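Local coordinates for protein quinone oxidoreductase (Coxiella burnetii, PDB 3TQH) that binds NADPH and probably uses it to reduce quinones, as a member of the medium-chain dehydrogenase/reductase family, at residues N34-K39 / I80-D85; K94-A99 / T118-L123; Q11-G16 / N66-L71. One frame throughout, in Å; residues are numbered along the deposited sequence.

Contact 1: N34-K39 / I80-D85; sequences NQMLIK and IELGSD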
loop_
_atom_site.group_PDB
_atom_site.type_symbol
_atom_site.label_atom_id
_atom_site.label_comp_id
_atom_site.label_asym_id
_atom_site.label_seq_id
_atom_site.Cartn_x
_atom_site.Cartn_y
_atom_site.Cartn_z
ATOM N N ASN A 34 -19.958 -10.339 15.333
ATOM C CA ASN A 34 -20.020 -9.699 14.007
ATOM C C ASN A 34 -18.706 -9.754 13.216
ATOM O O ASN A 34 -18.552 -9.056 12.215
ATOM C CB ASN A 34 -20.539 -8.252 14.109
ATOM C CG ASN A 34 -19.621 -7.333 14.908
ATOM O OD1 ASN A 34 -18.501 -7.690 15.271
ATOM N ND2 ASN A 34 -20.108 -6.128 15.183
ATOM N N GLN A 35 -17.773 -10.596 13.659
ATOM C CA GLN A 35 -16.495 -10.784 12.970
ATOM C C GLN A 35 -16.327 -12.241 12.525
ATOM O O GLN A 35 -17.210 -13.072 12.751
ATOM C CB GLN A 35 -15.344 -10.365 13.885
ATOM C CG GLN A 35 -15.391 -8.905 14.294
ATOM C CD GLN A 35 -14.201 -8.501 15.139
ATOM O OE1 GLN A 35 -13.351 -7.740 14.699
ATOM N NE2 GLN A 35 -14.131 -9.020 16.352
HETATM N N MSE A 36 -15.202 -12.542 11.879
HETATM C CA MSE A 36 -14.917 -13.897 11.386
HETATM C C MSE A 36 -13.452 -14.271 11.590
HETATM O O MSE A 36 -12.615 -13.406 11.819
HETATM C CB MSE A 36 -15.281 -14.006 9.902
HETATM C CG MSE A 36 -14.481 -13.087 8.994
HETATM SE SE MSE A 36 -15.351 -12.682 7.283
HETATM C CE MSE A 36 -17.074 -12.059 7.954
ATOM N N LEU A 37 -13.160 -15.568 11.522
ATOM C CA LEU A 37 -11.786 -16.061 11.561
ATOM C C LEU A 37 -11.402 -16.565 10.173
ATOM O O LEU A 37 -12.133 -17.351 9.568
ATOM C CB LEU A 37 -11.644 -17.178 12.596
ATOM C CG LEU A 37 -10.217 -17.631 12.935
ATOM C CD1 LEU A 37 -9.450 -16.543 13.677
ATOM C CD2 LEU A 37 -10.252 -18.906 13.758
ATOM N N ILE A 38 -10.255 -16.103 9.679
ATOM C CA ILE A 38 -9.786 -16.403 8.330
ATOM C C ILE A 38 -8.497 -17.223 8.372
ATOM O O ILE A 38 -7.550 -16.841 9.047
ATOM C CB ILE A 38 -9.461 -15.107 7.542
ATOM C CG1 ILE A 38 -10.628 -14.109 7.581
ATOM C CG2 ILE A 38 -9.105 -15.440 6.096
ATOM C CD1 ILE A 38 -11.885 -14.604 6.917
ATOM N N LYS A 39 -8.457 -18.339 7.644
ATOM C CA LYS A 39 -7.200 -19.045 7.395
ATOM C C LYS A 39 -6.443 -18.287 6.301
ATOM O O LYS A 39 -6.918 -18.208 5.166
ATOM C CB LYS A 39 -7.467 -20.488 6.962
ATOM C CG LYS A 39 -6.211 -21.303 6.651
ATOM C CD LYS A 39 -6.522 -22.566 5.835
ATOM C CE LYS A 39 -7.045 -23.697 6.692
ATOM N NZ LYS A 39 -6.956 -25.017 5.989
ATOM N N ILE A 80 -13.015 -19.507 7.975
ATOM C CA ILE A 80 -13.032 -20.786 8.688
ATOM C C ILE A 80 -14.070 -20.808 9.802
ATOM O O ILE A 80 -14.709 -21.826 10.027
ATOM C CB ILE A 80 -11.633 -21.104 9.275
ATOM C CG1 ILE A 80 -10.654 -21.433 8.153
ATOM C CG2 ILE A 80 -11.693 -22.274 10.241
ATOM C CD1 ILE A 80 -11.097 -22.572 7.266
ATOM N N GLU A 81 -14.211 -19.689 10.506
ATOM C CA GLU A 81 -15.227 -19.544 11.540
ATOM C C GLU A 81 -15.945 -18.211 11.359
ATOM O O GLU A 81 -15.360 -17.234 10.891
ATOM C CB GLU A 81 -14.601 -19.670 12.936
ATOM C CG GLU A 81 -13.889 -21.022 13.142
ATOM C CD GLU A 81 -13.388 -21.269 14.565
ATOM O OE1 GLU A 81 -14.112 -20.966 15.542
ATOM O OE2 GLU A 81 -12.267 -21.806 14.705
ATOM N N LEU A 82 -17.228 -18.199 11.707
ATOM C CA LEU A 82 -18.071 -17.017 11.586
ATOM C C LEU A 82 -18.749 -16.709 12.913
ATOM O O LEU A 82 -19.137 -17.616 13.649
ATOM C CB LEU A 82 -19.142 -17.228 10.511
ATOM C CG LEU A 82 -18.826 -16.760 9.095
ATOM C CD1 LEU A 82 -19.995 -17.053 8.166
ATOM C CD2 LEU A 82 -18.508 -15.285 9.087
ATOM N N GLY A 83 -18.892 -15.421 13.205
ATOM C CA GLY A 83 -19.662 -14.977 14.356
ATOM C C GLY A 83 -21.139 -15.256 14.152
ATOM O O GLY A 83 -21.596 -15.444 13.023
ATOM N N SER A 84 -21.880 -15.281 15.253
ATOM C CA SER A 84 -23.314 -15.568 15.232
ATOM C C SER A 84 -24.124 -14.597 14.363
ATOM O O SER A 84 -25.134 -14.989 13.778
ATOM C CB SER A 84 -23.868 -15.540 16.660
ATOM O OG SER A 84 -22.996 -16.201 17.561
ATOM N N ASP A 85 -23.676 -13.344 14.278
ATOM C CA ASP A 85 -24.458 -12.279 13.642
ATOM C C ASP A 85 -23.960 -11.836 12.254
ATOM O O ASP A 85 -24.432 -10.826 11.724
ATOM C CB ASP A 85 -24.528 -11.065 14.584
ATOM C CG ASP A 85 -25.304 -11.357 15.863
ATOM O OD1 ASP A 85 -25.999 -12.396 15.938
ATOM O OD2 ASP A 85 -25.222 -10.537 16.801
#
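With CG of M36 turned between the backbone N and the carbonyl carbon (chi1 62°) and the chain folded back at chi3, the CE of this residue, modelled as selenomethionine, swings round to L82, whose CD2 rests 3.6 Å from M36 CB. The two side chains run side by side on one face of an antiparallel pair, where methionine's long, flexible chain suits a buried place. On the other face L37 sets CG anti to its own N (chi1 -170°) and lays CD2 along the carboxylate end of E81, 3.7 Å from OE2; OE1 is taken by the hydroxyl of Y31.

The pairing contains a classic beta bulge: I80 and E81 both face L37, and L37 O receives two N-H groups, from I80 N at 2.8 Å and from E81 N at 3.3 Å. L37 N returns a nearly straight bond (166°) to E81 O. Beyond L82 the pairing ends with G83 N on Q35 O, 2.9 Å, where glycine fits because a CB would run into that carbonyl.

In the GroES-like domain, strand 36-44 here lies between strands 74-82 and 111-114, bonded to the latter through M36 with A114 and I38 with V112.

Contact 2: K94-A99 / T118-L123; sequences KVMGIA and TIIQKL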
loop_
_atom_site.group_PDB
_atom_site.type_symbol
_atom_site.label_atom_id
_atom_site.label_comp_id
_atom_site.label_asym_id
_atom_site.label_seq_id
_atom_site.Cartn_x
_atom_site.Cartn_y
_atom_site.Cartn_z
ATOM N N LYS A 94 -13.651 -17.667 -0.196
ATOM C CA LYS A 94 -12.318 -17.125 -0.414
ATOM C C LYS A 94 -12.425 -15.605 -0.387
ATOM O O LYS A 94 -13.226 -15.021 -1.121
ATOM C CB LYS A 94 -11.749 -17.616 -1.745
ATOM C CG LYS A 94 -11.655 -19.144 -1.844
ATOM C CD LYS A 94 -11.109 -19.611 -3.205
ATOM C CE LYS A 94 -11.085 -21.142 -3.308
ATOM N NZ LYS A 94 -11.100 -21.618 -4.720
ATOM N N VAL A 95 -11.627 -14.971 0.470
ATOM C CA VAL A 95 -11.749 -13.533 0.711
ATOM C C VAL A 95 -10.415 -12.799 0.689
ATOM O O VAL A 95 -9.349 -13.398 0.823
ATOM C CB VAL A 95 -12.440 -13.241 2.067
ATOM C CG1 VAL A 95 -13.876 -13.782 2.061
ATOM C CG2 VAL A 95 -11.630 -13.822 3.216
HETATM N N MSE A 96 -10.509 -11.483 0.537
HETATM C CA MSE A 96 -9.349 -10.606 0.465
HETATM C C MSE A 96 -9.716 -9.273 1.102
HETATM O O MSE A 96 -10.853 -8.816 0.992
HETATM C CB MSE A 96 -8.927 -10.397 -0.990
HETATM C CG MSE A 96 -10.096 -10.088 -1.924
HETATM SE SE MSE A 96 -9.572 -9.666 -3.751
HETATM C CE MSE A 96 -8.247 -8.264 -3.385
ATOM N N GLY A 97 -8.755 -8.657 1.780
ATOM C CA GLY A 97 -9.011 -7.385 2.411
ATOM C C GLY A 97 -7.961 -6.951 3.402
ATOM O O GLY A 97 -6.783 -7.311 3.282
ATOM N N ILE A 98 -8.417 -6.162 4.375
ATOM C CA ILE A 98 -7.567 -5.538 5.379
ATOM C C ILE A 98 -8.028 -6.013 6.745
ATOM O O ILE A 98 -9.227 -6.065 7.007
ATOM C CB ILE A 98 -7.691 -3.983 5.357
ATOM C CG1 ILE A 98 -7.471 -3.427 3.949
ATOM C CG2 ILE A 98 -6.698 -3.347 6.321
ATOM C CD1 ILE A 98 -6.110 -3.695 3.416
ATOM N N ALA A 99 -7.086 -6.332 7.621
ATOM C CA ALA A 99 -7.424 -6.763 8.973
ATOM C C ALA A 99 -6.638 -5.970 10.018
ATOM O O ALA A 99 -5.444 -5.719 9.860
ATOM C CB ALA A 99 -7.176 -8.259 9.129
ATOM N N THR A 118 -14.484 -4.942 6.012
ATOM C CA THR A 118 -13.120 -4.728 5.503
ATOM C C THR A 118 -12.591 -5.897 4.650
ATOM O O THR A 118 -11.381 -6.086 4.532
ATOM C CB THR A 118 -12.127 -4.399 6.646
ATOM O OG1 THR A 118 -11.896 -5.568 7.443
ATOM C CG2 THR A 118 -12.677 -3.261 7.520
ATOM N N ILE A 119 -13.502 -6.660 4.048
ATOM C CA ILE A 119 -13.130 -7.704 3.086
ATOM C C ILE A 119 -14.070 -7.703 1.888
ATOM O O ILE A 119 -15.136 -7.099 1.934
ATOM C CB ILE A 119 -13.148 -9.127 3.717
ATOM C CG1 ILE A 119 -14.562 -9.523 4.161
ATOM C CG2 ILE A 119 -12.192 -9.201 4.891
ATOM C CD1 ILE A 119 -14.797 -11.021 4.160
ATOM N N ILE A 120 -13.648 -8.367 0.815
ATOM C CA ILE A 120 -14.548 -8.734 -0.282
ATOM C C ILE A 120 -14.291 -10.189 -0.697
ATOM O O ILE A 120 -13.302 -10.793 -0.281
ATOM C CB ILE A 120 -14.418 -7.780 -1.509
ATOM C CG1 ILE A 120 -13.024 -7.853 -2.137
ATOM C CG2 ILE A 120 -14.736 -6.341 -1.110
ATOM C CD1 ILE A 120 -12.966 -7.267 -3.534
ATOM N N GLN A 121 -15.191 -10.745 -1.503
ATOM C CA GLN A 121 -14.984 -12.066 -2.099
ATOM C C GLN A 121 -13.836 -11.948 -3.090
ATOM O O GLN A 121 -13.845 -11.052 -3.931
ATOM C CB GLN A 121 -16.236 -12.542 -2.845
ATOM C CG GLN A 121 -17.495 -12.700 -1.992
ATOM C CD GLN A 121 -17.392 -13.839 -0.987
ATOM O OE1 GLN A 121 -17.036 -14.968 -1.339
ATOM N NE2 GLN A 121 -17.705 -13.548 0.269
ATOM N N LYS A 122 -12.837 -12.823 -2.978
ATOM C CA LYS A 122 -11.791 -12.916 -3.998
ATOM C C LYS A 122 -12.407 -13.446 -5.292
ATOM O O LYS A 122 -13.105 -14.456 -5.281
ATOM C CB LYS A 122 -10.649 -13.841 -3.555
ATOM C CG LYS A 122 -9.501 -13.941 -4.573
ATOM C CD LYS A 122 -8.466 -15.019 -4.231
ATOM C CE LYS A 122 -8.924 -16.436 -4.579
ATOM N NZ LYS A 122 -9.166 -16.633 -6.032
ATOM N N LEU A 123 -12.150 -12.760 -6.400
ATOM C CA LEU A 123 -12.548 -13.260 -7.715
ATOM C C LEU A 123 -11.786 -14.551 -8.026
ATOM O O LEU A 123 -10.640 -14.710 -7.613
ATOM C CB LEU A 123 -12.286 -12.197 -8.790
ATOM C CG LEU A 123 -13.271 -11.023 -8.776
ATOM C CD1 LEU A 123 -12.769 -9.884 -9.636
ATOM C CD2 LEU A 123 -14.657 -11.484 -9.238
#
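T118 OG1 gives its hydrogen to I98 O, 2.7 Å away, while T118 O accepts I98 N, gripping both polar backbone atoms of one residue. OG1 sits between the backbone N and the carbonyl carbon (chi1 71°), turned to I98 O; a hydroxyl carried on CB is short enough to meet the neighbouring strand's carbonyl. The I98 side chain lies about 5 Å from that of K268, an NADPH-binding residue. Next come M96 and I120, a hydrogen-bonded antiparallel pair, M96 N to I120 O 3.0 Å and I120 N to M96 O 2.8 Å. Their side chains lie alongside each other on one face, CG of the selenomethionine 3.7 Å from I120 CG1. V95 CG1 meets I119 CD1 at 3.6 Å, valine and isoleucine both suiting extended backbone. G97 faces I119 with the CA atoms only 4.2 Å apart; a CB would collide with T118 O and I119 CA, and its backbone angles would also press it against the preceding carbonyl O.

In the curled sheet of the GroES-like domain, 119-121 pairs with 94-98 alone, and 94-98 lies between it and 74-82, joined there by V95 with G77 and G97 with F75.

K122 N closes the ladder on K94 O, 2.9 Å. The lysine chain bends at chi3 and chi4, bringing NZ to L123 O and L126 O; F128 adds a cation-pi contact. Farther out, D93 holds Q121 NE2, and helix 272-283 packs on I120.

Contact 3: Q11-G16 / N66-L71; sequences QFDQFG and NLPSGL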
loop_
_atom_site.group_PDB
_atom_site.type_symbol
_atom_site.label_atom_id
_atom_site.label_comp_id
_atom_site.label_asym_id
_atom_site.label_seq_id
_atom_site.Cartn_x
_atom_site.Cartn_y
_atom_site.Cartn_z
ATOM N N GLN A 11 5.917 -11.788 15.394
ATOM C CA GLN A 11 5.740 -10.731 16.378
ATOM C C GLN A 11 7.051 -10.024 16.617
ATOM O O GLN A 11 8.102 -10.512 16.216
ATOM C CB GLN A 11 5.193 -11.296 17.687
ATOM C CG GLN A 11 3.687 -11.501 17.648
ATOM C CD GLN A 11 3.128 -12.185 18.878
ATOM O OE1 GLN A 11 1.956 -12.544 18.896
ATOM N NE2 GLN A 11 3.954 -12.378 19.904
ATOM N N PHE A 12 6.977 -8.860 17.245
ATOM C CA PHE A 12 8.159 -8.182 17.752
ATOM C C PHE A 12 7.873 -7.726 19.179
ATOM O O PHE A 12 6.756 -7.321 19.490
ATOM C CB PHE A 12 8.590 -7.026 16.829
ATOM C CG PHE A 12 7.587 -5.895 16.717
ATOM C CD1 PHE A 12 7.828 -4.674 17.332
ATOM C CD2 PHE A 12 6.426 -6.038 15.968
ATOM C CE1 PHE A 12 6.919 -3.622 17.228
ATOM C CE2 PHE A 12 5.507 -4.995 15.863
ATOM C CZ PHE A 12 5.757 -3.785 16.495
ATOM N N ASP A 13 8.883 -7.828 20.040
ATOM C CA ASP A 13 8.766 -7.482 21.455
ATOM C C ASP A 13 9.234 -6.058 21.741
ATOM O O ASP A 13 8.895 -5.483 22.772
ATOM C CB ASP A 13 9.593 -8.457 22.299
ATOM C CG ASP A 13 9.087 -9.887 22.208
ATOM O OD1 ASP A 13 8.308 -10.186 21.274
ATOM O OD2 ASP A 13 9.467 -10.715 23.068
ATOM N N GLN A 14 10.022 -5.495 20.832
ATOM C CA GLN A 14 10.589 -4.168 21.020
ATOM C C GLN A 14 10.745 -3.490 19.676
ATOM O O GLN A 14 10.906 -4.159 18.652
ATOM C CB GLN A 14 11.954 -4.265 21.716
ATOM C CG GLN A 14 12.938 -5.213 21.020
ATOM C CD GLN A 14 14.221 -5.428 21.808
ATOM O OE1 GLN A 14 15.006 -4.503 22.010
ATOM N NE2 GLN A 14 14.442 -6.662 22.242
ATOM N N PHE A 15 10.700 -2.162 19.677
ATOM C CA PHE A 15 10.957 -1.398 18.465
ATOM C C PHE A 15 12.442 -1.471 18.159
ATOM O O PHE A 15 13.275 -1.288 19.044
ATOM C CB PHE A 15 10.547 0.065 18.627
ATOM C CG PHE A 15 9.090 0.261 18.928
ATOM C CD1 PHE A 15 8.122 -0.133 18.018
ATOM C CD2 PHE A 15 8.687 0.859 20.116
ATOM C CE1 PHE A 15 6.778 0.052 18.286
ATOM C CE2 PHE A 15 7.340 1.047 20.392
ATOM C CZ PHE A 15 6.384 0.642 19.473
ATOM N N GLY A 16 12.782 -1.738 16.908
ATOM C CA GLY A 16 14.185 -1.826 16.539
ATOM C C GLY A 16 14.373 -2.197 15.093
ATOM O O GLY A 16 13.464 -2.024 14.295
ATOM N N ASN A 66 1.960 -1.795 24.533
ATOM C CA ASN A 66 1.118 -2.956 24.226
ATOM C C ASN A 66 1.822 -4.054 23.418
ATOM O O ASN A 66 1.166 -4.859 22.755
ATOM C CB ASN A 66 -0.152 -2.492 23.497
ATOM C CG ASN A 66 -1.100 -1.722 24.404
ATOM O OD1 ASN A 66 -0.902 -0.533 24.674
ATOM N ND2 ASN A 66 -2.138 -2.401 24.883
ATOM N N LEU A 67 3.150 -4.097 23.485
ATOM C CA LEU A 67 3.922 -5.135 22.813
ATOM C C LEU A 67 3.941 -6.408 23.666
ATOM O O LEU A 67 3.741 -6.340 24.878
ATOM C CB LEU A 67 5.351 -4.649 22.536
ATOM C CG LEU A 67 5.497 -3.409 21.649
ATOM C CD1 LEU A 67 6.967 -3.062 21.457
ATOM C CD2 LEU A 67 4.810 -3.604 20.302
ATOM N N PRO A 68 4.189 -7.576 23.045
ATOM C CA PRO A 68 4.485 -7.800 21.629
ATOM C C PRO A 68 3.298 -7.579 20.697
ATOM O O PRO A 68 2.145 -7.740 21.099
ATOM C CB PRO A 68 4.915 -9.272 21.590
ATOM C CG PRO A 68 4.254 -9.882 22.738
ATOM C CD PRO A 68 4.254 -8.835 23.808
ATOM N N SER A 69 3.602 -7.228 19.455
ATOM C CA SER A 69 2.590 -6.961 18.446
ATOM C C SER A 69 2.877 -7.754 17.183
ATOM O O SER A 69 4.035 -8.014 16.856
ATOM C CB SER A 69 2.574 -5.466 18.114
ATOM O OG SER A 69 1.733 -5.182 17.012
ATOM N N GLY A 70 1.815 -8.138 16.482
ATOM C CA GLY A 70 1.935 -8.646 15.123
ATOM C C GLY A 70 2.214 -7.512 14.145
ATOM O O GLY A 70 2.427 -6.371 14.552
ATOM N N LEU A 71 2.202 -7.839 12.854
ATOM C CA LEU A 71 2.398 -6.868 11.789
ATOM C C LEU A 71 1.596 -7.249 10.553
ATOM O O LEU A 71 1.275 -8.416 10.348
ATOM C CB LEU A 71 3.876 -6.781 11.410
ATOM C CG LEU A 71 4.787 -5.821 12.182
ATOM C CD1 LEU A 71 6.176 -5.830 11.544
ATOM C CD2 LEU A 71 4.226 -4.404 12.222
#
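L67 lies between two phenylalanines, its branched end dividing the work. CD1 sits over one face of the F15 ring, 4.2 Å from the centroid and 11° off the ring normal, a CH-pi contact, while CD2 meets F12 CE1 at 3.7 Å. Leucine suits the place because the fork at CG sends CD1 to F15 and CD2 to F12. The F12 ring, whose CG lies between its backbone N and carbonyl carbon (chi1 64°), reaches into the loop: L71 CG lies 3.8 Å from F12 CE2, and S69 CB approaches F12 CE2 from the side opposite L71 CG. An aromatic ring is broad enough to touch L67, S69 and L71 together.

Around this apolar centre comes the backbone. F12 and S69 form a single antiparallel bridge, F12 N to S69 O at 3.1 Å and S69 N to F12 O at 3.2 Å. The peptide before P68 is cis, which proline suits, and its CB packs on F12 O and D13 OD1. S69 OG turns along its own chain to give a hydrogen bond to G70 O, 2.8 Å, a carbonyl that also lies at the edge of the F12 ring.

At the polar rim Q11 extends across P68, its aliphatic part over S69 O, and its OE1 is bonded to T26. D13 OD2 makes a salt bridge with K22, an acid well placed at the exposed turn. The contact thus joins the end of strand 6-12 to the loop between helix 58-63 and strand 74-82: strand 21-27 backs it with L21 and V24, and helix 58-63 adds A60 against F15 and L63 against S69.

Contacts 1 and 2 belong to one curled sheet, their centres 13 Å apart, and strands 74-82 and 94-98 join them as neighbours within it. They also touch directly, M36 SE lying 3.6 Å from I119 CD1 and I38 CD1 packing on V95 CG2, so that their apolar side chains form a shared interior. Contact 3 stands about 25 Å from both, centre to centre, and joins the end of strand 6-12 to loop 66-71 of the GroES-like region. Along the chain its segments alternate with those of contact 1, so the N-terminal strand packs on a later part of the chain, whereas contact 2 follows after both have closed. The parallel-stranded NADPH-binding domain lies beside them.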